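Local coordinates for integral membrane indolylacetylinositol arabinosyltransferase EmbC (Mycolicibacterium smegmatis, PDB 7BVE), which probably transfers arabinose at the mycobacterial cell membrane, polymerising it into cell-wall arabinan, and binds the antitubercular drug ethambutol, at residues A[340-345]-A[366-371]; A[347-352]-A[395-400]; A[406-411]-A[443-448]; A[432-437]-A[555-560]. All blocks are in the same frame, centred on the assembly; numbering follows the deposited sequence.

Contact 1: A[340-345]-A[366-371]; sequences ACWWVI and TAAGLF
Trp-342 and Phe-371 reach across from opposite helices and fill most of this contact, which is without polar bonds between the two segments. The two helical segments run roughly antiparallel, at 152° between their directions. Their axes approach no closer than 11.3 Å, so large side chains bridge the gap.

The first group of contacts is aromatic-aliphatic. Trp-342 extends its indole across to the facing helix, its CG lying opposite the backbone N (chi1 169°), and the far corner of the ring system meets small residues there. CH2 lies 3.6 Å from Ala-368 CB, and CZ3 lies by the peptide between Ala-367 and Ala-368, 3.6 Å from Ala-368 N. Nearer its own helix, Trp-342 presents CB to CE2 of Phe-371 at 3.8 Å. Phe-371 inserts its ring between Trp-342 and Ile-345, whose CD1 meets CD1 of the phenyl ring at 4.0 Å.

The second kind is a sulfur-aromatic contact. SG of Cys-341 comes within 3.6 Å of Phe-371 CE1 and approaches the ring obliquely, at 67° from its normal.

The third is polar and directed outward. The one polar atom of the indole, Trp-342 NE1, is turned to Asp-260, which accepts a hydrogen bond from it and so satisfies this buried N-H.

The contact joins helices 332-349 and 361-378 of the membrane-embedded GT-C part. Helix 258-272 packs against both Trp-342 and Ala-368, helix 385-405 backs Cys-341 and Ile-345 through Leu-393, and helix 688-710 adds Trp-694 beside Ala-368.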
loop_
_atom_site.group_PDB
_atom_site.type_symbol
_atom_site.label_atom_id
_atom_site.label_comp_id
_atom_site.label_asym_id
_atom_site.label_seq_id
_atom_site.Cartn_x
_atom_site.Cartn_y
_atom_site.Cartn_z
ATOM N N ALA A 340 -22.186 -5.083 -30.103
ATOM C CA ALA A 340 -22.989 -6.280 -29.872
ATOM C C ALA A 340 -23.368 -6.426 -28.408
ATOM O O ALA A 340 -24.470 -6.879 -28.095
ATOM C CB ALA A 340 -22.240 -7.517 -30.348
ATOM N N CYS A 341 -22.496 -5.988 -27.502
ATOM C CA CYS A 341 -22.776 -6.082 -26.077
ATOM C C CYS A 341 -23.921 -5.160 -25.673
ATOM O O CYS A 341 -24.823 -5.570 -24.935
ATOM C CB CYS A 341 -21.497 -5.766 -25.302
ATOM S SG CYS A 341 -21.547 -6.005 -23.542
ATOM N N TRP A 342 -23.947 -3.932 -26.201
ATOM C CA TRP A 342 -25.072 -3.049 -25.875
ATOM C C TRP A 342 -26.376 -3.479 -26.543
ATOM O O TRP A 342 -27.454 -3.315 -25.966
ATOM C CB TRP A 342 -24.747 -1.606 -26.237
ATOM C CG TRP A 342 -25.946 -0.697 -26.179
ATOM C CD1 TRP A 342 -26.564 -0.126 -27.247
ATOM C CD2 TRP A 342 -26.713 -0.318 -25.025
ATOM N NE1 TRP A 342 -27.644 0.606 -26.829
ATOM C CE2 TRP A 342 -27.756 0.512 -25.472
ATOM C CE3 TRP A 342 -26.606 -0.574 -23.655
ATOM C CZ2 TRP A 342 -28.687 1.067 -24.608
ATOM C CZ3 TRP A 342 -27.535 -0.027 -22.805
ATOM C CH2 TRP A 342 -28.549 0.804 -23.279
ATOM N N TRP A 343 -26.313 -4.042 -27.747
ATOM C CA TRP A 343 -27.552 -4.483 -28.384
ATOM C C TRP A 343 -28.106 -5.746 -27.716
ATOM O O TRP A 343 -29.328 -5.921 -27.622
ATOM C CB TRP A 343 -27.307 -4.628 -29.890
ATOM C CG TRP A 343 -27.292 -3.250 -30.566
ATOM C CD1 TRP A 343 -26.319 -2.276 -30.466
ATOM C CD2 TRP A 343 -28.255 -2.735 -31.482
ATOM N NE1 TRP A 343 -26.648 -1.181 -31.205
ATOM C CE2 TRP A 343 -27.827 -1.431 -31.851
ATOM C CE3 TRP A 343 -29.452 -3.235 -32.016
ATOM C CZ2 TRP A 343 -28.535 -0.643 -32.722
ATOM C CZ3 TRP A 343 -30.137 -2.446 -32.883
ATOM C CH2 TRP A 343 -29.678 -1.163 -33.228
ATOM N N VAL A 344 -27.228 -6.581 -27.152
ATOM C CA VAL A 344 -27.668 -7.709 -26.332
ATOM C C VAL A 344 -28.267 -7.227 -25.013
ATOM O O VAL A 344 -29.285 -7.758 -24.561
ATOM C CB VAL A 344 -26.502 -8.700 -26.122
ATOM C CG1 VAL A 344 -26.780 -9.687 -25.025
ATOM C CG2 VAL A 344 -26.266 -9.490 -27.380
ATOM N N ILE A 345 -27.682 -6.194 -24.395
ATOM C CA ILE A 345 -28.235 -5.662 -23.142
ATOM C C ILE A 345 -29.612 -5.045 -23.363
ATOM O O ILE A 345 -30.565 -5.336 -22.636
ATOM C CB ILE A 345 -27.270 -4.647 -22.501
ATOM C CG1 ILE A 345 -26.064 -5.339 -21.883
ATOM C CG2 ILE A 345 -27.959 -3.800 -21.454
ATOM C CD1 ILE A 345 -25.020 -4.381 -21.408
ATOM N N THR A 366 -29.759 4.838 -17.408
ATOM C CA THR A 366 -28.680 4.493 -16.491
ATOM C C THR A 366 -28.005 3.172 -16.849
ATOM O O THR A 366 -26.834 2.977 -16.497
ATOM C CB THR A 366 -29.166 4.467 -15.047
ATOM O OG1 THR A 366 -28.047 4.267 -14.182
ATOM C CG2 THR A 366 -30.078 3.368 -14.830
ATOM N N ALA A 367 -28.677 2.285 -17.588
ATOM C CA ALA A 367 -28.005 1.094 -18.080
ATOM C C ALA A 367 -26.982 1.454 -19.148
ATOM O O ALA A 367 -25.853 0.946 -19.127
ATOM C CB ALA A 367 -29.030 0.111 -18.631
ATOM N N ALA A 368 -27.349 2.360 -20.062
ATOM C CA ALA A 368 -26.401 2.890 -21.029
ATOM C C ALA A 368 -25.247 3.618 -20.363
ATOM O O ALA A 368 -24.095 3.504 -20.802
ATOM C CB ALA A 368 -27.126 3.817 -22.001
ATOM N N GLY A 369 -25.522 4.322 -19.270
ATOM C CA GLY A 369 -24.466 5.056 -18.573
ATOM C C GLY A 369 -23.463 4.169 -17.859
ATOM O O GLY A 369 -22.262 4.406 -17.945
ATOM N N LEU A 370 -23.933 3.154 -17.125
ATOM C CA LEU A 370 -22.987 2.245 -16.475
ATOM C C LEU A 370 -22.255 1.365 -17.481
ATOM O O LEU A 370 -21.089 1.011 -17.257
ATOM C CB LEU A 370 -23.680 1.387 -15.425
ATOM C CG LEU A 370 -23.768 1.901 -13.996
ATOM C CD1 LEU A 370 -24.652 1.011 -13.195
ATOM C CD2 LEU A 370 -22.379 1.833 -13.418
ATOM N N PHE A 371 -22.899 1.033 -18.607
ATOM C CA PHE A 371 -22.197 0.332 -19.675
ATOM C C PHE A 371 -21.052 1.167 -20.232
ATOM O O PHE A 371 -19.934 0.668 -20.371
ATOM C CB PHE A 371 -23.162 -0.063 -20.784
ATOM C CG PHE A 371 -22.479 -0.644 -21.971
ATOM C CD1 PHE A 371 -21.898 -1.888 -21.906
ATOM C CD2 PHE A 371 -22.397 0.069 -23.150
ATOM C CE1 PHE A 371 -21.248 -2.411 -22.985
ATOM C CE2 PHE A 371 -21.746 -0.450 -24.229
ATOM C CZ PHE A 371 -21.177 -1.695 -24.147
#

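Contact 2: A[347-352]-A[395-400]; sequences REVIPR and TWCSVE
Arg-352 grips Glu-400 side-on, with two nitrogens converging on a single carboxylate oxygen. NE donates to Glu-400 OE2 at 3.1 Å, and NH2 donates to the same OE2 at 3.0 Å; both bonds are moderately bent. OE2 lies almost in the guanidinium plane and is met on its anti side, away from OE1, while the guanidinium and carboxylate planes stand 55° apart. Both chains bend at chi2 (66° in Arg-352, 69° in Glu-400), which brings their charged ends together.

Each ion has a further partner. Glu-400 OE1 forms a salt bridge with Arg-553, and NH2 of Arg-352 is also bridged to an acidic side chain on the chain of another protein. Glu-348 takes part differently: its methylene CG touches Cys-397 SG at 3.6 Å, whereas its OE1 is paired with Arg-401, a residue of the phosphopantetheine pocket.

Beside these charged groups lies an apolar patch. Val-349 CG2 meets the edge of the Trp-396 indole, 3.6 Å from CZ3, and approaches Cys-397 SG at 4.1 Å.

The charges are therefore paired in a row of alternating sign, from Arg-553 through Glu-400 and Arg-352 to an acidic side chain of the partner protein. Such pairing would probably keep Glu-400 ionised, and it links the chain just beyond helix 332-349 to helix 385-405 beside a protein-protein interface.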
loop_
_atom_site.group_PDB
_atom_site.type_symbol
_atom_site.label_atom_id
_atom_site.label_comp_id
_atom_site.label_asym_id
_atom_site.label_seq_id
_atom_site.Cartn_x
_atom_site.Cartn_y
_atom_site.Cartn_z
ATOM N N ARG A 347 -31.779 -5.334 -25.973
ATOM C CA ARG A 347 -32.822 -6.094 -26.650
ATOM C C ARG A 347 -33.164 -7.422 -25.999
ATOM O O ARG A 347 -34.222 -7.975 -26.297
ATOM C CB ARG A 347 -32.442 -6.373 -28.109
ATOM C CG ARG A 347 -32.975 -5.389 -29.117
ATOM C CD ARG A 347 -32.263 -4.073 -29.052
ATOM N NE ARG A 347 -32.676 -3.193 -30.140
ATOM C CZ ARG A 347 -32.322 -1.931 -30.230
ATOM N NH1 ARG A 347 -31.537 -1.388 -29.315
ATOM N NH2 ARG A 347 -32.737 -1.197 -31.246
ATOM N N GLU A 348 -32.309 -7.954 -25.138
ATOM C CA GLU A 348 -32.533 -9.271 -24.566
ATOM C C GLU A 348 -32.671 -9.245 -23.055
ATOM O O GLU A 348 -33.491 -9.985 -22.507
ATOM C CB GLU A 348 -31.396 -10.209 -25.001
ATOM C CG GLU A 348 -31.413 -11.614 -24.409
ATOM C CD GLU A 348 -32.586 -12.474 -24.840
ATOM O OE1 GLU A 348 -33.126 -12.257 -25.941
ATOM O OE2 GLU A 348 -32.967 -13.379 -24.067
ATOM N N VAL A 349 -31.929 -8.393 -22.355
ATOM C CA VAL A 349 -31.917 -8.460 -20.898
ATOM C C VAL A 349 -33.008 -7.586 -20.293
ATOM O O VAL A 349 -33.775 -8.043 -19.438
ATOM C CB VAL A 349 -30.531 -8.081 -20.356
ATOM C CG1 VAL A 349 -30.555 -8.055 -18.855
ATOM C CG2 VAL A 349 -29.489 -9.057 -20.853
ATOM N N ILE A 350 -33.076 -6.320 -20.691
ATOM C CA ILE A 350 -34.027 -5.362 -20.118
ATOM C C ILE A 350 -35.492 -5.733 -20.383
ATOM O O ILE A 350 -36.282 -5.667 -19.431
ATOM C CB ILE A 350 -33.683 -3.923 -20.559
ATOM C CG1 ILE A 350 -32.421 -3.445 -19.851
ATOM C CG2 ILE A 350 -34.795 -2.952 -20.281
ATOM C CD1 ILE A 350 -31.926 -2.113 -20.323
ATOM N N PRO A 351 -35.928 -6.183 -21.572
ATOM C CA PRO A 351 -37.299 -6.711 -21.660
ATOM C C PRO A 351 -37.516 -8.043 -20.965
ATOM O O PRO A 351 -38.669 -8.458 -20.830
ATOM C CB PRO A 351 -37.536 -6.835 -23.166
ATOM C CG PRO A 351 -36.247 -6.902 -23.748
ATOM C CD PRO A 351 -35.381 -6.028 -22.933
ATOM N N ARG A 352 -36.467 -8.722 -20.519
ATOM C CA ARG A 352 -36.606 -9.934 -19.727
ATOM C C ARG A 352 -36.755 -9.647 -18.243
ATOM O O ARG A 352 -37.480 -10.368 -17.554
ATOM C CB ARG A 352 -35.395 -10.844 -19.958
ATOM C CG ARG A 352 -35.409 -12.164 -19.239
ATOM C CD ARG A 352 -36.521 -13.042 -19.745
ATOM N NE ARG A 352 -36.535 -14.323 -19.054
ATOM C CZ ARG A 352 -37.538 -15.187 -19.115
ATOM N NH1 ARG A 352 -38.612 -14.900 -19.833
ATOM N NH2 ARG A 352 -37.471 -16.329 -18.450
ATOM N N THR A 395 -23.646 -16.367 -22.007
ATOM C CA THR A 395 -23.893 -17.521 -21.147
ATOM C C THR A 395 -25.179 -17.348 -20.352
ATOM O O THR A 395 -26.019 -18.256 -20.310
ATOM C CB THR A 395 -22.711 -17.735 -20.207
ATOM O OG1 THR A 395 -21.514 -17.884 -20.973
ATOM C CG2 THR A 395 -22.904 -18.982 -19.398
ATOM N N TRP A 396 -25.364 -16.172 -19.735
ATOM C CA TRP A 396 -26.587 -15.927 -18.972
ATOM C C TRP A 396 -27.818 -15.900 -19.868
ATOM O O TRP A 396 -28.881 -16.384 -19.475
ATOM C CB TRP A 396 -26.489 -14.613 -18.207
ATOM C CG TRP A 396 -27.687 -14.350 -17.335
ATOM C CD1 TRP A 396 -28.000 -14.971 -16.174
ATOM C CD2 TRP A 396 -28.758 -13.440 -17.595
ATOM N NE1 TRP A 396 -29.169 -14.484 -15.666
ATOM C CE2 TRP A 396 -29.663 -13.545 -16.526
ATOM C CE3 TRP A 396 -29.038 -12.544 -18.626
ATOM C CZ2 TRP A 396 -30.817 -12.786 -16.452
ATOM C CZ3 TRP A 396 -30.191 -11.803 -18.557
ATOM C CH2 TRP A 396 -31.069 -11.926 -17.479
ATOM N N CYS A 397 -27.688 -15.377 -21.088
ATOM C CA CYS A 397 -28.840 -15.312 -21.984
ATOM C C CYS A 397 -29.227 -16.688 -22.506
ATOM O O CYS A 397 -30.420 -16.992 -22.620
ATOM C CB CYS A 397 -28.558 -14.360 -23.141
ATOM S SG CYS A 397 -28.451 -12.632 -22.664
ATOM N N SER A 398 -28.244 -17.549 -22.788
ATOM C CA SER A 398 -28.560 -18.903 -23.232
ATOM C C SER A 398 -29.197 -19.722 -22.118
ATOM O O SER A 398 -30.159 -20.463 -22.362
ATOM C CB SER A 398 -27.300 -19.597 -23.732
ATOM O OG SER A 398 -26.759 -18.931 -24.851
ATOM N N VAL A 399 -28.678 -19.601 -20.892
ATOM C CA VAL A 399 -29.271 -20.299 -19.753
ATOM C C VAL A 399 -30.685 -19.800 -19.491
ATOM O O VAL A 399 -31.603 -20.596 -19.276
ATOM C CB VAL A 399 -28.377 -20.141 -18.513
ATOM C CG1 VAL A 399 -29.074 -20.636 -17.275
ATOM C CG2 VAL A 399 -27.120 -20.910 -18.698
ATOM N N GLU A 400 -30.891 -18.484 -19.567
ATOM C CA GLU A 400 -32.200 -17.902 -19.297
ATOM C C GLU A 400 -33.217 -18.293 -20.361
ATOM O O GLU A 400 -34.412 -18.407 -20.079
ATOM C CB GLU A 400 -32.054 -16.386 -19.209
ATOM C CG GLU A 400 -33.291 -15.664 -18.783
ATOM C CD GLU A 400 -33.638 -15.932 -17.343
ATOM O OE1 GLU A 400 -32.712 -16.116 -16.527
ATOM O OE2 GLU A 400 -34.844 -15.989 -17.032
#

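Contact 3: A[406-411]-A[443-448]; sequences SRLLPV and KTIVAA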
loop_
_atom_site.group_PDB
_atom_site.type_symbol
_atom_site.label_atom_id
_atom_site.label_comp_id
_atom_site.label_asym_id
_atom_site.label_seq_id
_atom_site.Cartn_x
_atom_site.Cartn_y
_atom_site.Cartn_z
ATOM N N SER A 406 -37.907 -24.495 -21.619
ATOM C CA SER A 406 -37.685 -25.831 -21.050
ATOM C C SER A 406 -37.029 -26.774 -22.061
ATOM O O SER A 406 -37.577 -27.807 -22.440
ATOM C CB SER A 406 -38.984 -26.422 -20.490
ATOM O OG SER A 406 -38.758 -27.698 -19.925
ATOM N N ARG A 407 -35.828 -26.392 -22.491
ATOM C CA ARG A 407 -35.061 -27.118 -23.490
ATOM C C ARG A 407 -33.598 -27.136 -23.078
ATOM O O ARG A 407 -33.134 -26.241 -22.374
ATOM C CB ARG A 407 -35.221 -26.490 -24.873
ATOM C CG ARG A 407 -36.563 -26.759 -25.510
ATOM C CD ARG A 407 -36.734 -26.039 -26.821
ATOM N NE ARG A 407 -37.962 -26.458 -27.480
ATOM C CZ ARG A 407 -38.417 -25.941 -28.612
ATOM N NH1 ARG A 407 -37.755 -24.964 -29.209
ATOM N NH2 ARG A 407 -39.539 -26.398 -29.142
ATOM N N LEU A 408 -32.873 -28.159 -23.526
ATOM C CA LEU A 408 -31.508 -28.404 -23.069
ATOM C C LEU A 408 -30.430 -27.915 -24.020
ATOM O O LEU A 408 -29.281 -27.747 -23.593
ATOM C CB LEU A 408 -31.288 -29.894 -22.830
ATOM C CG LEU A 408 -31.944 -30.490 -21.603
ATOM C CD1 LEU A 408 -31.782 -31.969 -21.639
ATOM C CD2 LEU A 408 -31.243 -29.938 -20.406
ATOM N N LEU A 409 -30.759 -27.711 -25.294
ATOM C CA LEU A 409 -29.752 -27.253 -26.246
ATOM C C LEU A 409 -29.184 -25.862 -25.949
ATOM O O LEU A 409 -27.957 -25.713 -26.071
ATOM C CB LEU A 409 -30.305 -27.340 -27.675
ATOM C CG LEU A 409 -29.352 -26.919 -28.793
ATOM C CD1 LEU A 409 -28.168 -27.843 -28.874
ATOM C CD2 LEU A 409 -30.070 -26.883 -30.103
ATOM N N PRO A 410 -29.953 -24.827 -25.559
ATOM C CA PRO A 410 -29.282 -23.589 -25.136
ATOM C C PRO A 410 -28.471 -23.720 -23.857
ATOM O O PRO A 410 -27.508 -22.968 -23.679
ATOM C CB PRO A 410 -30.436 -22.593 -24.989
ATOM C CG PRO A 410 -31.619 -23.386 -24.879
ATOM C CD PRO A 410 -31.400 -24.572 -25.713
ATOM N N VAL A 411 -28.773 -24.688 -22.997
ATOM C CA VAL A 411 -27.922 -24.931 -21.838
ATOM C C VAL A 411 -26.590 -25.548 -22.268
ATOM O O VAL A 411 -25.524 -25.191 -21.747
ATOM C CB VAL A 411 -28.671 -25.809 -20.820
ATOM C CG1 VAL A 411 -27.806 -26.126 -19.631
ATOM C CG2 VAL A 411 -29.937 -25.116 -20.370
ATOM N N LYS A 443 -31.035 -28.870 -13.324
ATOM C CA LYS A 443 -31.728 -29.930 -12.600
ATOM C C LYS A 443 -33.224 -29.883 -12.857
ATOM O O LYS A 443 -33.860 -30.927 -13.050
ATOM C CB LYS A 443 -31.449 -29.812 -11.105
ATOM C CG LYS A 443 -32.087 -30.907 -10.283
ATOM C CD LYS A 443 -31.758 -30.780 -8.814
ATOM C CE LYS A 443 -32.541 -29.649 -8.185
ATOM N NZ LYS A 443 -33.993 -29.959 -8.117
ATOM N N THR A 444 -33.790 -28.673 -12.906
ATOM C CA THR A 444 -35.222 -28.524 -13.151
ATOM C C THR A 444 -35.605 -28.976 -14.555
ATOM O O THR A 444 -36.649 -29.609 -14.742
ATOM C CB THR A 444 -35.630 -27.068 -12.929
ATOM O OG1 THR A 444 -35.167 -26.635 -11.646
ATOM C CG2 THR A 444 -37.138 -26.922 -12.959
ATOM N N ILE A 445 -34.756 -28.696 -15.545
ATOM C CA ILE A 445 -35.055 -29.101 -16.918
ATOM C C ILE A 445 -34.839 -30.598 -17.112
ATOM O O ILE A 445 -35.627 -31.261 -17.792
ATOM C CB ILE A 445 -34.225 -28.272 -17.915
ATOM C CG1 ILE A 445 -34.505 -26.788 -17.736
ATOM C CG2 ILE A 445 -34.550 -28.638 -19.328
ATOM C CD1 ILE A 445 -35.953 -26.427 -17.837
ATOM N N VAL A 446 -33.784 -31.163 -16.515
ATOM C CA VAL A 446 -33.497 -32.583 -16.700
ATOM C C VAL A 446 -34.535 -33.444 -15.988
ATOM O O VAL A 446 -34.983 -34.463 -16.528
ATOM C CB VAL A 446 -32.056 -32.891 -16.241
ATOM C CG1 VAL A 446 -31.806 -34.375 -16.127
ATOM C CG2 VAL A 446 -31.071 -32.338 -17.239
ATOM N N ALA A 447 -35.000 -33.013 -14.812
ATOM C CA ALA A 447 -35.972 -33.798 -14.059
ATOM C C ALA A 447 -37.359 -33.825 -14.690
ATOM O O ALA A 447 -38.193 -34.626 -14.260
ATOM C CB ALA A 447 -36.070 -33.261 -12.634
ATOM N N ALA A 448 -37.627 -32.987 -15.691
ATOM C CA ALA A 448 -38.906 -32.990 -16.388
ATOM C C ALA A 448 -38.921 -33.876 -17.623
ATOM O O ALA A 448 -39.974 -34.422 -17.965
ATOM C CB ALA A 448 -39.288 -31.565 -16.795
#
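Ile-445 pushes its two branches against different parts of the turn at residues 406-408. The longer branch ends in CD1, which lies 3.7 Å from Ser-406 CA and equally close to Ser-406 OG, a van der Waals approach to the hydroxyl. The other branch, CG2, meets Leu-408 CD2 at 3.7 Å, with the two side chains sliding past each other in opposite directions. CG2 stands anti to the backbone N and CG1 anti to the carbonyl carbon (chi1 -58°); a bend at chi2 (-55°) brings CD1 to Ser-406. That same Leu-408 methyl also reaches Val-446 CG2 at 4.0 Å, here with the side chains nearly at right angles. All these touches are dispersive.

The backbone sets up this surface. Ser-406 is the first residue to leave the helix, and its positive phi of 59° is consistent with the close approach of Ile-445, the two CA atoms being 5.9 Å apart. After the turn, Asp-238 OD2 accepts from the backbone N-H groups of Leu-408 and Leu-409, holding the base of the Leu-408 side chain. Arg-407 starts off away from segment 443-448; its side chain comes to about 4 Å (nearest atoms) from the bound phosphopantetheine and touches Asp-238.

Thus the link between helices 385-405 and 409-422 is covered by helix 440-449, whose Leu-442 and His-449 extend the packing to Leu-408 and Ser-406, while helix 214-238 supplies Asp-238 and contacts Leu-409.

Contact 4: A[432-437]-A[555-560]; sequences VGALLV and IGITII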
loop_
_atom_site.group_PDB
_atom_site.type_symbol
_atom_site.label_atom_id
_atom_site.label_comp_id
_atom_site.label_asym_id
_atom_site.label_seq_id
_atom_site.Cartn_x
_atom_site.Cartn_y
_atom_site.Cartn_z
ATOM N N VAL A 432 -17.319 -18.626 -13.992
ATOM C CA VAL A 432 -17.821 -19.722 -13.179
ATOM C C VAL A 432 -19.042 -19.299 -12.380
ATOM O O VAL A 432 -19.783 -20.159 -11.911
ATOM C CB VAL A 432 -16.735 -20.289 -12.241
ATOM C CG1 VAL A 432 -15.475 -20.628 -13.023
ATOM C CG2 VAL A 432 -16.468 -19.368 -11.065
ATOM N N GLY A 433 -19.292 -17.995 -12.239
ATOM C CA GLY A 433 -20.540 -17.560 -11.636
ATOM C C GLY A 433 -21.738 -17.901 -12.500
ATOM O O GLY A 433 -22.713 -18.496 -12.027
ATOM N N ALA A 434 -21.664 -17.557 -13.787
ATOM C CA ALA A 434 -22.719 -17.912 -14.726
ATOM C C ALA A 434 -22.790 -19.410 -14.963
ATOM O O ALA A 434 -23.849 -19.909 -15.356
ATOM C CB ALA A 434 -22.512 -17.183 -16.049
ATOM N N LEU A 435 -21.693 -20.135 -14.735
ATOM C CA LEU A 435 -21.766 -21.591 -14.799
ATOM C C LEU A 435 -22.401 -22.216 -13.557
ATOM O O LEU A 435 -23.171 -23.172 -13.689
ATOM C CB LEU A 435 -20.373 -22.176 -15.034
ATOM C CG LEU A 435 -19.786 -21.938 -16.427
ATOM C CD1 LEU A 435 -18.351 -22.418 -16.497
ATOM C CD2 LEU A 435 -20.627 -22.639 -17.473
ATOM N N LEU A 436 -22.111 -21.705 -12.355
ATOM C CA LEU A 436 -22.606 -22.329 -11.129
ATOM C C LEU A 436 -24.045 -21.947 -10.823
ATOM O O LEU A 436 -24.754 -22.705 -10.157
ATOM C CB LEU A 436 -21.721 -21.964 -9.935
ATOM C CG LEU A 436 -20.349 -22.610 -9.778
ATOM C CD1 LEU A 436 -19.614 -21.973 -8.615
ATOM C CD2 LEU A 436 -20.487 -24.100 -9.561
ATOM N N VAL A 437 -24.494 -20.774 -11.274
ATOM C CA VAL A 437 -25.902 -20.420 -11.124
ATOM C C VAL A 437 -26.779 -21.297 -12.021
ATOM O O VAL A 437 -27.940 -21.573 -11.692
ATOM C CB VAL A 437 -26.048 -18.895 -11.378
ATOM C CG1 VAL A 437 -27.478 -18.449 -11.495
ATOM C CG2 VAL A 437 -25.423 -18.137 -10.232
ATOM N N ILE A 555 -28.144 -10.933 -9.563
ATOM C CA ILE A 555 -27.446 -10.592 -8.320
ATOM C C ILE A 555 -26.487 -11.709 -7.901
ATOM O O ILE A 555 -25.347 -11.449 -7.477
ATOM C CB ILE A 555 -28.468 -10.261 -7.218
ATOM C CG1 ILE A 555 -29.296 -9.047 -7.625
ATOM C CG2 ILE A 555 -27.781 -9.967 -5.915
ATOM C CD1 ILE A 555 -30.481 -8.805 -6.749
ATOM N N GLY A 556 -26.902 -12.967 -8.086
ATOM C CA GLY A 556 -26.037 -14.084 -7.742
ATOM C C GLY A 556 -24.801 -14.182 -8.616
ATOM O O GLY A 556 -23.707 -14.447 -8.118
ATOM N N ILE A 557 -24.954 -13.951 -9.923
ATOM C CA ILE A 557 -23.810 -13.997 -10.834
ATOM C C ILE A 557 -22.818 -12.880 -10.531
ATOM O O ILE A 557 -21.601 -13.097 -10.567
ATOM C CB ILE A 557 -24.305 -13.969 -12.292
ATOM C CG1 ILE A 557 -24.852 -15.337 -12.653
ATOM C CG2 ILE A 557 -23.230 -13.597 -13.269
ATOM C CD1 ILE A 557 -25.446 -15.393 -13.977
ATOM N N THR A 558 -23.309 -11.697 -10.144
ATOM C CA THR A 558 -22.388 -10.605 -9.821
ATOM C C THR A 558 -21.607 -10.875 -8.532
ATOM O O THR A 558 -20.395 -10.609 -8.460
ATOM C CB THR A 558 -23.159 -9.299 -9.725
ATOM O OG1 THR A 558 -23.939 -9.139 -10.914
ATOM C CG2 THR A 558 -22.207 -8.127 -9.627
ATOM N N ILE A 559 -22.262 -11.460 -7.525
ATOM C CA ILE A 559 -21.566 -11.775 -6.274
ATOM C C ILE A 559 -20.548 -12.900 -6.479
ATOM O O ILE A 559 -19.414 -12.833 -5.980
ATOM C CB ILE A 559 -22.586 -12.109 -5.169
ATOM C CG1 ILE A 559 -23.404 -10.871 -4.834
ATOM C CG2 ILE A 559 -21.905 -12.580 -3.903
ATOM C CD1 ILE A 559 -24.577 -11.156 -3.957
ATOM N N ILE A 560 -20.911 -13.929 -7.251
ATOM C CA ILE A 560 -19.965 -15.024 -7.460
ATOM C C ILE A 560 -18.827 -14.590 -8.388
ATOM O O ILE A 560 -17.709 -15.099 -8.283
ATOM C CB ILE A 560 -20.701 -16.284 -7.964
ATOM C CG1 ILE A 560 -21.752 -16.716 -6.957
ATOM C CG2 ILE A 560 -19.785 -17.481 -8.041
ATOM C CD1 ILE A 560 -22.703 -17.758 -7.492
#
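Gly-433 O accepts the helical bond from Val-437 N at 3.0 Å and at the same time lies against Ile-557, whose CG1 is 3.9 Å away. This carbonyl is thus satisfied within its own helix and merely covered by the neighbouring one.

With no side chain at Gly-433, the backbones come close: its CA is 4.9 Å from the CA of Ile-557. Ile-560 also packs on the glycine, with CG2 3.7 Å from Gly-433 CA. One turn on, CG2 of Val-437 meets Ile-557 CG1 at 3.7 Å, roughly at a right angle, and also touches Ile-560 CD1 at 3.9 Å. That branch of Val-437 stands anti to the carbonyl carbon (chi1 170° for CG1), which aims it between the two isoleucines. The far end of Ile-557, CD1, rests on Ala-434, 4.0 Å from its CB.

This is close helix packing over a glycine in the membrane part, segment 432-437 belonging to a predicted transmembrane stretch. The axes of segments 432-436 and 555-560 come within 8.2 Å, with 137° between their directions; the second lies on helix 548-564. Helix 385-405 flanks the join through Thr-395 on Ala-434, helix 582-592 touches Ile-557 and Thr-558, and helix 517-539 packs on Ile-555, Thr-558 and Ile-559.

From the N terminus, helix 332-349 opens contacts 1 and 2 in succession. Contact 1 closes first, at 366-371 on helix 361-378, and contact 2 closes at 395-400 on helix 385-405, so the two loops cross. Contacts 3 and 4 then open at 406-411 and 432-437; contact 3 closes at 443-448 inside the much longer loop of contact 4, which ends at 555-560, and these two cross as well. No loop nests in another. Contact 2 connects the pairs: Val-344 touches Cys-397, Ser-398 lies against Pro-410, and Trp-396 meets Ile-557, tying successive membrane helices to helix 548-564.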